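Local structure of GCN5-related N-acetyltransferase (Kribbella flavida, 4H89) at residues L23-R27 / Y38-D44; A32-A37 / F156-T160; R61-A65 / L109-M113; H88-F94 / F122-N128. The protein probably transfers an acyl group, such as acetyl, to an acceptor, as expected of a GCN5-related N-acetyltransferase. One frame throughout, in Å; residues are numbered along the deposited sequence.

Contact 1 of 4, residues L23-R27 / Y38-D44; sequences LPFFR and YDPELTD
Arg-27, Phe-26 and Leu-23 anchor the linker that joins the first two helices of the GNAT domain, binding residues 38-44 back onto helix 19-32. Arg-27 leaves the helix pointing away from the linker, but a bend at chi2 (-60°) brings its guanidinium round to it. Arg-27 NH1 and NH2 both donate to the carbonyl O of Leu-42, at 3.0 and 2.9 Å, from the same face of its plane. Arg-27 NH2 also makes a salt bridge to Asp-44 OD1, 2.8 Å away and nearly straight at 167°; the oxygen, which lies in the guanidinium plane, uses its anti lone pair. One water links Arg-27 NE to the same OD1, and a second links NH1 to Pro-40 O, so every guanidinium nitrogen is engaged. Leu-23 CD2 lies against the carboxylate, 3.6 Å from Asp-44 CG. Phe-26 turns its edge to the face of Tyr-38 in a T-shaped pair, centroids 4.8 Å apart and planes at 70°, with CE1 above the ring centre. Leu-42 CD1 approaches Phe-26 CZ at 3.9 Å, and Met-95 of strand 89-96 touches both rings. Thr-43 stands at the N-cap of helix 44-51, so the contact fixes the junction of the first two GNAT helices.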
# COMPACT_ATOMS: atom_id res chain seq x y z
N LEU A 23 13.72 16.19 7.71
CA LEU A 23 14.30 14.94 8.25
C LEU A 23 14.00 14.71 9.74
O LEU A 23 13.55 13.64 10.10
CB LEU A 23 15.81 14.88 7.93
CG LEU A 23 16.58 13.72 8.56
CD1 LEU A 23 16.11 12.37 8.05
CD2 LEU A 23 18.06 13.89 8.25
N PRO A 24 14.23 15.72 10.60
CA PRO A 24 13.89 15.46 12.02
C PRO A 24 12.44 15.16 12.27
O PRO A 24 12.14 14.46 13.25
CB PRO A 24 14.37 16.72 12.76
CG PRO A 24 14.83 17.69 11.73
CD PRO A 24 14.88 17.02 10.40
N PHE A 25 11.51 15.67 11.45
CA PHE A 25 10.10 15.30 11.63
C PHE A 25 9.89 13.84 11.43
O PHE A 25 9.15 13.20 12.15
CB PHE A 25 9.14 15.97 10.63
CG PHE A 25 9.25 17.45 10.53
CD1 PHE A 25 9.82 18.21 11.53
CD2 PHE A 25 8.75 18.09 9.38
CE1 PHE A 25 9.93 19.57 11.41
CE2 PHE A 25 8.88 19.46 9.24
CZ PHE A 25 9.45 20.20 10.27
N PHE A 26 10.49 13.33 10.36
CA PHE A 26 10.43 11.92 10.04
C PHE A 26 10.94 11.10 11.20
O PHE A 26 10.32 10.13 11.65
CB PHE A 26 11.15 11.62 8.71
CG PHE A 26 11.23 10.16 8.43
CD1 PHE A 26 10.12 9.48 7.97
CD2 PHE A 26 12.36 9.45 8.65
CE1 PHE A 26 10.17 8.13 7.70
CE2 PHE A 26 12.40 8.07 8.42
CZ PHE A 26 11.31 7.42 7.94
N ARG A 27 12.14 11.43 11.68
CA ARG A 27 12.71 10.73 12.82
C ARG A 27 11.81 10.76 14.06
O ARG A 27 11.67 9.71 14.71
CB ARG A 27 14.11 11.23 13.14
CG ARG A 27 15.11 11.02 12.04
CD ARG A 27 15.33 9.56 11.66
NE ARG A 27 16.37 9.46 10.66
CZ ARG A 27 16.57 8.40 9.89
NH1 ARG A 27 15.79 7.35 9.94
NH2 ARG A 27 17.53 8.42 8.99
N TYR A 38 6.81 2.76 9.59
CA TYR A 38 8.00 2.83 8.75
C TYR A 38 9.05 1.86 9.25
O TYR A 38 9.04 1.45 10.41
CB TYR A 38 8.61 4.22 8.85
CG TYR A 38 7.87 5.29 8.13
CD1 TYR A 38 7.87 5.34 6.74
CD2 TYR A 38 7.21 6.31 8.83
CE1 TYR A 38 7.20 6.36 6.06
CE2 TYR A 38 6.56 7.34 8.17
CZ TYR A 38 6.55 7.35 6.78
OH TYR A 38 5.90 8.37 6.13
N ASP A 39 9.94 1.46 8.34
CA ASP A 39 11.18 0.79 8.75
C ASP A 39 11.91 1.74 9.66
O ASP A 39 12.11 2.88 9.29
CB ASP A 39 12.01 0.46 7.52
CG ASP A 39 13.37 -0.27 7.81
OD1 ASP A 39 14.00 -0.18 8.88
OD2 ASP A 39 13.83 -0.94 6.85
N PRO A 40 12.33 1.25 10.83
CA PRO A 40 12.98 2.09 11.82
C PRO A 40 14.43 2.48 11.53
O PRO A 40 14.99 3.36 12.19
CB PRO A 40 12.90 1.24 13.09
CG PRO A 40 12.89 -0.17 12.58
CD PRO A 40 12.08 -0.12 11.34
N GLU A 41 15.02 1.84 10.53
CA GLU A 41 16.44 2.02 10.28
C GLU A 41 16.76 2.54 8.87
O GLU A 41 17.83 2.28 8.35
CB GLU A 41 17.19 0.72 10.58
CG GLU A 41 17.21 0.33 12.06
CD GLU A 41 18.10 -0.86 12.32
OE1 GLU A 41 17.76 -2.00 11.87
OE2 GLU A 41 19.13 -0.65 13.01
N LEU A 42 15.87 3.32 8.27
CA LEU A 42 16.18 3.93 7.00
C LEU A 42 17.31 4.92 7.12
O LEU A 42 17.40 5.67 8.07
CB LEU A 42 14.96 4.66 6.44
CG LEU A 42 13.73 3.83 6.07
CD1 LEU A 42 12.70 4.72 5.46
CD2 LEU A 42 14.07 2.71 5.10
N THR A 43 18.16 4.95 6.09
CA THR A 43 19.17 6.01 6.06
C THR A 43 18.50 7.35 5.83
O THR A 43 17.36 7.41 5.31
CB THR A 43 20.23 5.78 4.97
OG1 THR A 43 19.66 6.00 3.70
CG2 THR A 43 20.86 4.39 5.02
N ASP A 44 19.22 8.43 6.10
CA ASP A 44 18.72 9.75 5.80
C ASP A 44 18.34 9.85 4.31
O ASP A 44 17.31 10.47 3.94
CB ASP A 44 19.77 10.82 6.09
CG ASP A 44 20.07 11.03 7.57
OD1 ASP A 44 19.39 10.49 8.46
OD2 ASP A 44 21.04 11.79 7.84
O HOH W 1 14.28 6.28 12.16
O HOH W 2 18.56 11.33 11.02

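Contact 2 of 4, residues A32-A37 / F156-T160; sequences AGETYA and FHHPT
Phe-156 drives its ring, rim first, into the bend of residues 33-37, while His-158 and Pro-159 meet Glu-34 and the Gly-33 carbonyl. With CG anti to the backbone N (chi1 -176°), the Phe-156 side chain extends toward the loop. Phe-156 CE1 sits 3.4 Å from Gly-33 O and CE2 3.9 Å from Ala-37 N, both near the ring plane. The ring therefore meets backbone on both flanks, and its only apolar side-chain neighbour across the contact is Ala-37 CB. Pro-85 of the second subunit also packs on Phe-156. Glu-34 crosses His-158 obliquely, carboxylate and imidazole planes 22° apart, with Glu-34 CG 3.7 Å from His-158 NE2. Pro-159 CD comes within 3.3 Å of Gly-33 O. No direct hydrogen bond crosses; one water donates to both Gly-33 O and His-157 O, and another joins Glu-34 OE2 to Thr-160 OG1. His-158 ND1 accepts from Thr-160 N at 3.0 Å and also pairs with His-161 N, consistent with a neutral ring protonated on NE2. Glu-34 OE2, 4.2 Å from His-158 NE2, is not in contact with it; were the ring charged, the pair would probably attract through space, but the contact rests chiefly on ring-to-backbone packing and bridging water.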
# COMPACT_ATOMS: atom_id res chain seq x y z
N ALA A 32 8.28 7.98 17.90
CA ALA A 32 7.06 7.99 18.71
C ALA A 32 6.25 6.74 18.44
O ALA A 32 5.67 6.15 19.37
CB ALA A 32 6.26 9.27 18.45
N GLY A 33 6.21 6.30 17.20
CA GLY A 33 5.55 5.03 16.86
C GLY A 33 4.03 5.07 17.03
O GLY A 33 3.41 4.04 17.29
N GLU A 34 3.44 6.25 16.90
CA GLU A 34 2.03 6.42 17.18
C GLU A 34 1.15 6.66 15.95
O GLU A 34 -0.06 6.56 16.05
CB GLU A 34 1.84 7.57 18.19
CG GLU A 34 2.44 7.20 19.55
CD GLU A 34 2.44 8.32 20.57
OE1 GLU A 34 2.63 9.49 20.21
OE2 GLU A 34 2.28 7.99 21.76
N THR A 35 1.73 6.97 14.76
CA THR A 35 0.97 7.47 13.63
C THR A 35 1.19 6.84 12.25
O THR A 35 0.31 6.90 11.41
CB THR A 35 1.12 8.96 13.48
OG1 THR A 35 2.46 9.24 13.18
CG2 THR A 35 0.71 9.68 14.78
N TYR A 36 2.35 6.28 11.99
CA TYR A 36 2.70 5.76 10.65
C TYR A 36 3.65 4.57 10.90
O TYR A 36 4.43 4.59 11.85
CB TYR A 36 3.40 6.84 9.78
CG TYR A 36 2.56 7.95 9.05
CD1 TYR A 36 1.71 7.65 7.99
CD2 TYR A 36 2.69 9.30 9.40
CE1 TYR A 36 0.98 8.66 7.32
CE2 TYR A 36 1.99 10.31 8.73
CZ TYR A 36 1.10 10.00 7.69
OH TYR A 36 0.37 11.03 7.01
N ALA A 37 3.55 3.52 10.11
CA ALA A 37 4.46 2.37 10.14
C ALA A 37 5.59 2.54 9.10
O ALA A 37 5.35 2.44 7.91
CB ALA A 37 3.69 1.08 9.87
N PHE A 156 -2.03 -2.38 13.90
CA PHE A 156 -0.93 -1.48 14.25
C PHE A 156 -0.67 -1.63 15.73
O PHE A 156 -1.60 -1.51 16.52
CB PHE A 156 -1.34 -0.03 13.93
CG PHE A 156 -0.24 1.00 14.15
CD1 PHE A 156 -0.07 1.59 15.39
CD2 PHE A 156 0.59 1.40 13.12
CE1 PHE A 156 0.91 2.54 15.56
CE2 PHE A 156 1.55 2.36 13.29
CZ PHE A 156 1.72 2.93 14.51
N HIS A 157 0.57 -1.90 16.14
CA HIS A 157 0.92 -1.98 17.58
C HIS A 157 1.30 -0.60 18.10
O HIS A 157 2.31 -0.03 17.72
CB HIS A 157 2.06 -2.97 17.83
CG HIS A 157 2.25 -3.20 19.29
ND1 HIS A 157 3.16 -2.50 20.05
CD2 HIS A 157 1.55 -3.96 20.15
CE1 HIS A 157 3.00 -2.82 21.32
NE2 HIS A 157 2.05 -3.72 21.41
N HIS A 158 0.44 -0.03 18.93
CA HIS A 158 0.63 1.27 19.51
C HIS A 158 1.34 1.09 20.85
O HIS A 158 0.99 0.19 21.60
CB HIS A 158 -0.75 1.91 19.68
CG HIS A 158 -0.72 3.33 20.12
ND1 HIS A 158 -0.42 3.72 21.41
CD2 HIS A 158 -0.94 4.48 19.43
CE1 HIS A 158 -0.45 5.04 21.48
NE2 HIS A 158 -0.77 5.53 20.29
N PRO A 159 2.29 1.96 21.16
CA PRO A 159 3.07 1.77 22.39
C PRO A 159 2.30 1.88 23.72
O PRO A 159 2.78 1.36 24.75
CB PRO A 159 4.16 2.85 22.30
CG PRO A 159 4.06 3.48 20.98
CD PRO A 159 2.78 3.11 20.37
N THR A 160 1.15 2.55 23.71
CA THR A 160 0.32 2.64 24.89
C THR A 160 -0.97 1.82 24.75
O THR A 160 -1.41 1.17 25.69
CB THR A 160 -0.09 4.13 25.14
OG1 THR A 160 1.07 4.95 25.20
CG2 THR A 160 -0.92 4.27 26.37
O HOH W 3 4.46 1.66 17.57
O HOH W 4 2.49 5.92 23.18

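Contact 3 of 4, residues R61-A65 / L109-M113; sequences RTTVA and LCQDM
Ala-65 on strand 61-65 and Leu-109 on helix 109-113 mark the nearest backbone approach, their CA atoms 6.7 Å apart. The axes come within 9.7 Å and their N-to-C directions differ by 145°, so the helix runs roughly antiparallel to the strand. Alternate strand residues, Arg-61, Thr-63 and Ala-65, direct their side chains at the helix. At one end Leu-109 supplies a single methyl, CD2, which lies 4.0 Å from Ala-65 CB and 3.6 Å from Thr-63 OG1. This is the helix-on-sheet layer of the GNAT fold: helix 105-119, which follows strand 89-96, packs across the mixed sheet, and Val-11 of strand 10-13 also touches Leu-109 and Asp-112. Arg-61 runs fully extended from CG to NE and crosses Asp-112 at about a right angle. Arg-61 NH1 donates to Asp-112 OD2 at 2.8 Å in a bent salt bridge (147°), meeting the syn side a little out of the carboxylate plane. Thr-63 CG2 lies over the centre of the guanidinium face, 3.3 Å above its plane, and Arg-61 NE forms a second salt bridge, to Asp-13. A water joins Arg-61 NH2 to Asp-112 OD1. Another accepts from Thr-63 OG1, 2.8 Å away, and donates to both Leu-109 O and Asp-112 OD2.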
# COMPACT_ATOMS: atom_id res chain seq x y z
N ARG A 61 4.12 15.44 -5.94
CA ARG A 61 4.55 16.73 -5.43
C ARG A 61 4.90 16.62 -3.97
O ARG A 61 4.32 15.78 -3.27
CB ARG A 61 3.44 17.77 -5.67
CG ARG A 61 3.65 19.18 -5.11
CD ARG A 61 2.55 20.08 -5.67
NE ARG A 61 2.61 21.43 -5.15
CZ ARG A 61 1.73 21.97 -4.32
NH1 ARG A 61 0.71 21.28 -3.87
NH2 ARG A 61 1.91 23.20 -3.96
N THR A 62 5.86 17.43 -3.54
CA THR A 62 6.17 17.57 -2.10
C THR A 62 6.09 19.03 -1.77
O THR A 62 6.61 19.88 -2.51
CB THR A 62 7.54 17.00 -1.80
OG1 THR A 62 7.60 15.65 -2.26
CG2 THR A 62 7.90 17.08 -0.31
N THR A 63 5.44 19.34 -0.65
CA THR A 63 5.28 20.70 -0.16
C THR A 63 5.87 20.87 1.23
O THR A 63 6.08 19.88 1.93
CB THR A 63 3.81 21.10 -0.08
OG1 THR A 63 3.15 20.24 0.83
CG2 THR A 63 3.16 21.00 -1.45
N VAL A 64 6.08 22.13 1.57
CA VAL A 64 6.38 22.51 2.96
C VAL A 64 5.39 23.58 3.39
O VAL A 64 4.94 24.39 2.56
CB VAL A 64 7.82 22.99 3.20
CG1 VAL A 64 8.79 21.84 3.13
CG2 VAL A 64 8.19 24.11 2.24
N ALA A 65 5.11 23.60 4.69
CA ALA A 65 4.42 24.72 5.32
C ALA A 65 5.52 25.52 6.04
O ALA A 65 6.32 24.94 6.79
CB ALA A 65 3.46 24.21 6.34
N LEU A 109 -1.79 22.04 4.98
CA LEU A 109 -1.13 21.09 4.08
C LEU A 109 -2.16 20.23 3.37
O LEU A 109 -2.00 19.97 2.17
CB LEU A 109 -0.13 20.24 4.86
CG LEU A 109 1.15 20.87 5.36
CD1 LEU A 109 1.80 19.94 6.37
CD2 LEU A 109 2.06 21.14 4.18
N CYS A 110 -3.15 19.73 4.08
CA CYS A 110 -4.11 18.84 3.44
C CYS A 110 -5.03 19.59 2.50
O CYS A 110 -5.35 19.06 1.44
CB CYS A 110 -4.91 18.09 4.50
SG CYS A 110 -5.92 16.75 3.82
N GLN A 111 -5.48 20.78 2.86
CA GLN A 111 -6.29 21.55 1.92
C GLN A 111 -5.52 21.84 0.64
O GLN A 111 -6.05 21.74 -0.46
CB GLN A 111 -6.78 22.84 2.54
CG GLN A 111 -7.73 23.62 1.64
CD GLN A 111 -9.00 22.83 1.35
OE1 GLN A 111 -9.66 22.42 2.27
NE2 GLN A 111 -9.26 22.52 0.09
N ASP A 112 -4.26 22.22 0.78
CA ASP A 112 -3.42 22.47 -0.38
C ASP A 112 -3.30 21.20 -1.24
O ASP A 112 -3.34 21.26 -2.47
CB ASP A 112 -2.03 22.97 0.04
CG ASP A 112 -1.12 23.16 -1.14
OD1 ASP A 112 -1.18 24.23 -1.80
OD2 ASP A 112 -0.39 22.19 -1.41
N MSE A 113 -3.15 20.05 -0.59
CA MSE A 113 -3.08 18.77 -1.30
C MSE A 113 -4.40 18.47 -2.05
O MSE A 113 -4.36 18.03 -3.21
CB MSE A 113 -2.71 17.68 -0.28
CG MSE A 113 -2.57 16.28 -0.86
SE MSE A 113 -4.21 15.31 -0.99
CE MSE A 113 -3.73 14.31 -2.45
O HOH W 5 0.88 25.70 -2.61
O HOH W 6 0.34 20.36 0.55

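Contact 4 of 4, residues H88-F94 / F122-N128; sequences HVASASF and FRAIQFN
Phe-122 carries Ala-90 CB over one face: the methyl stands 3.7 Å from the ring centroid and 14° off the normal, a CH-pi contact, while His-88 O lies at the ring's edge. At the other end Phe-127 CZ meets the edge of Phe-94, 3.8 Å from CE2, the side chains crossing at about a right angle. Ser-91 OG lies at the edge of the Phe-127 ring; Phe-146 stacks on that ring and Trp-141 meets it edge-to-face. The segments are the parallel strands of a beta-alpha-beta unit closed by helix 105-119, and they splay as the pair that in GNAT relatives forms the V-shaped acetyl-CoA cleft, probably the cofactor site here too. Arg-123 N donates to His-88 O, Ala-90 N to Ala-124 O (2.9 Å) and Gln-126 N to Ala-90 O (2.8 Å), but Ala-92 N and Gln-126 O are 4.5 Å apart and the buried Ala-92 N has no partner in the model. The axes diverge by 43°. On the face that carries Val-89 and Ala-124, Val-89 CG1 packs on Gln-126 CB at 3.7 Å. Where the ladder fails a side chain takes over: Ser-91 OG, placed anti to its own N (chi1 -173°), donates to Gln-126 O at 2.7 Å, nearly along the C=O axis, and accepts from a water that also receives Asn-128 N-H.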
# COMPACT_ATOMS: atom_id res chain seq x y z
N HIS A 88 -5.76 7.20 -11.03
CA HIS A 88 -6.70 8.29 -10.88
C HIS A 88 -7.10 8.58 -9.43
O HIS A 88 -7.83 9.53 -9.17
CB HIS A 88 -7.97 8.01 -11.71
CG HIS A 88 -8.63 6.75 -11.32
ND1 HIS A 88 -8.12 5.51 -11.66
CD2 HIS A 88 -9.70 6.53 -10.54
CE1 HIS A 88 -8.88 4.58 -11.12
NE2 HIS A 88 -9.85 5.18 -10.44
N VAL A 89 -6.57 7.76 -8.51
CA VAL A 89 -6.78 7.99 -7.10
C VAL A 89 -5.43 8.47 -6.52
O VAL A 89 -4.44 7.76 -6.65
CB VAL A 89 -7.22 6.71 -6.37
CG1 VAL A 89 -7.46 6.99 -4.90
CG2 VAL A 89 -8.47 6.12 -6.99
N ALA A 90 -5.42 9.66 -5.92
CA ALA A 90 -4.23 10.19 -5.28
C ALA A 90 -4.14 9.69 -3.85
O ALA A 90 -5.10 9.21 -3.28
CB ALA A 90 -4.35 11.72 -5.25
N SER A 91 -2.95 9.83 -3.29
CA SER A 91 -2.77 9.69 -1.84
C SER A 91 -1.75 10.69 -1.39
O SER A 91 -1.18 11.44 -2.19
CB SER A 91 -2.32 8.28 -1.54
OG SER A 91 -2.29 8.02 -0.12
N ALA A 92 -1.55 10.75 -0.09
CA ALA A 92 -0.64 11.70 0.48
C ALA A 92 -0.27 11.27 1.88
O ALA A 92 -0.96 10.48 2.52
CB ALA A 92 -1.28 13.09 0.52
N SER A 93 0.84 11.82 2.34
CA SER A 93 1.32 11.73 3.70
C SER A 93 1.69 13.11 4.23
O SER A 93 2.05 13.98 3.46
CB SER A 93 2.58 10.83 3.75
OG SER A 93 2.31 9.53 3.27
N PHE A 94 1.57 13.26 5.56
CA PHE A 94 1.77 14.54 6.22
C PHE A 94 2.66 14.40 7.43
O PHE A 94 2.53 13.42 8.18
CB PHE A 94 0.41 15.12 6.68
CG PHE A 94 -0.55 15.28 5.55
CD1 PHE A 94 -0.56 16.43 4.79
CD2 PHE A 94 -1.40 14.25 5.18
CE1 PHE A 94 -1.38 16.54 3.67
CE2 PHE A 94 -2.23 14.37 4.07
CZ PHE A 94 -2.25 15.52 3.34
N PHE A 122 -7.16 14.27 -10.64
CA PHE A 122 -7.49 13.04 -9.94
C PHE A 122 -9.00 13.00 -9.70
O PHE A 122 -9.67 14.03 -9.59
CB PHE A 122 -6.71 12.96 -8.62
CG PHE A 122 -5.22 12.70 -8.76
CD1 PHE A 122 -4.73 11.43 -8.89
CD2 PHE A 122 -4.35 13.75 -8.81
CE1 PHE A 122 -3.36 11.18 -8.95
CE2 PHE A 122 -2.97 13.53 -8.83
CZ PHE A 122 -2.47 12.24 -8.94
N ARG A 123 -9.50 11.78 -9.52
CA ARG A 123 -10.92 11.53 -9.25
C ARG A 123 -11.25 11.31 -7.77
O ARG A 123 -12.40 11.40 -7.37
CB ARG A 123 -11.41 10.33 -10.03
CG ARG A 123 -11.56 10.62 -11.49
CD ARG A 123 -11.84 9.38 -12.31
NE ARG A 123 -12.53 9.67 -13.56
CZ ARG A 123 -11.95 10.16 -14.65
NH1 ARG A 123 -12.68 10.26 -15.71
NH2 ARG A 123 -10.64 10.55 -14.70
N ALA A 124 -10.23 11.05 -6.95
CA ALA A 124 -10.41 10.77 -5.53
C ALA A 124 -9.05 10.79 -4.86
O ALA A 124 -8.04 10.84 -5.52
CB ALA A 124 -11.08 9.42 -5.35
N ILE A 125 -9.12 10.75 -3.54
CA ILE A 125 -7.95 10.64 -2.68
C ILE A 125 -8.21 9.52 -1.67
O ILE A 125 -9.29 9.40 -1.12
CB ILE A 125 -7.69 11.92 -1.88
CG1 ILE A 125 -7.64 13.14 -2.79
CG2 ILE A 125 -6.37 11.84 -1.12
CD1 ILE A 125 -7.75 14.49 -2.08
N GLN A 126 -7.19 8.70 -1.42
CA GLN A 126 -7.29 7.60 -0.48
C GLN A 126 -6.10 7.67 0.47
O GLN A 126 -4.97 7.87 0.04
CB GLN A 126 -7.24 6.28 -1.27
CG GLN A 126 -7.27 5.02 -0.45
CD GLN A 126 -7.38 3.80 -1.29
OE1 GLN A 126 -7.95 3.82 -2.41
NE2 GLN A 126 -6.89 2.70 -0.77
N PHE A 127 -6.37 7.47 1.77
CA PHE A 127 -5.32 7.24 2.78
C PHE A 127 -5.44 5.76 3.17
O PHE A 127 -6.47 5.33 3.66
CB PHE A 127 -5.51 8.15 4.02
CG PHE A 127 -5.44 9.61 3.72
CD1 PHE A 127 -4.79 10.13 2.58
CD2 PHE A 127 -6.08 10.50 4.55
CE1 PHE A 127 -4.70 11.51 2.37
CE2 PHE A 127 -6.00 11.86 4.38
CZ PHE A 127 -5.33 12.38 3.27
N ASN A 128 -4.36 5.00 2.95
CA ASN A 128 -4.43 3.57 3.12
C ASN A 128 -4.46 3.10 4.55
O ASN A 128 -4.95 2.00 4.82
CB ASN A 128 -3.24 2.95 2.40
CG ASN A 128 -3.22 3.38 0.98
OD1 ASN A 128 -4.19 3.09 0.25
ND2 ASN A 128 -2.21 4.22 0.60
O HOH W 7 -1.80 6.83 2.64

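Contacts 1 and 2 adjoin in sequence, their centres 14 Å apart, and share the linker between helices 19-32 and 44-51; contact 2 ties its first half to the distant segment 156-160. Contact 1 closes before contacts 3 and 4 open; these two, centres 13 Å apart, have alternating segments and lie nested within the chain loop that contact 2 closes. Helix 105-119 joins them: Met-113 and Leu-109 pack on Ala-92, Ile-125 and Phe-94. Contact 4 sits about 22 Å from both contact 1 and contact 2 (centres), yet Tyr-36 OH probably hydrogen-bonds to Phe-94 N, connecting the linker with strand 89-96. Contacts 2 and 4 both touch the second subunit, so loop and sheet both reach the subunit interface.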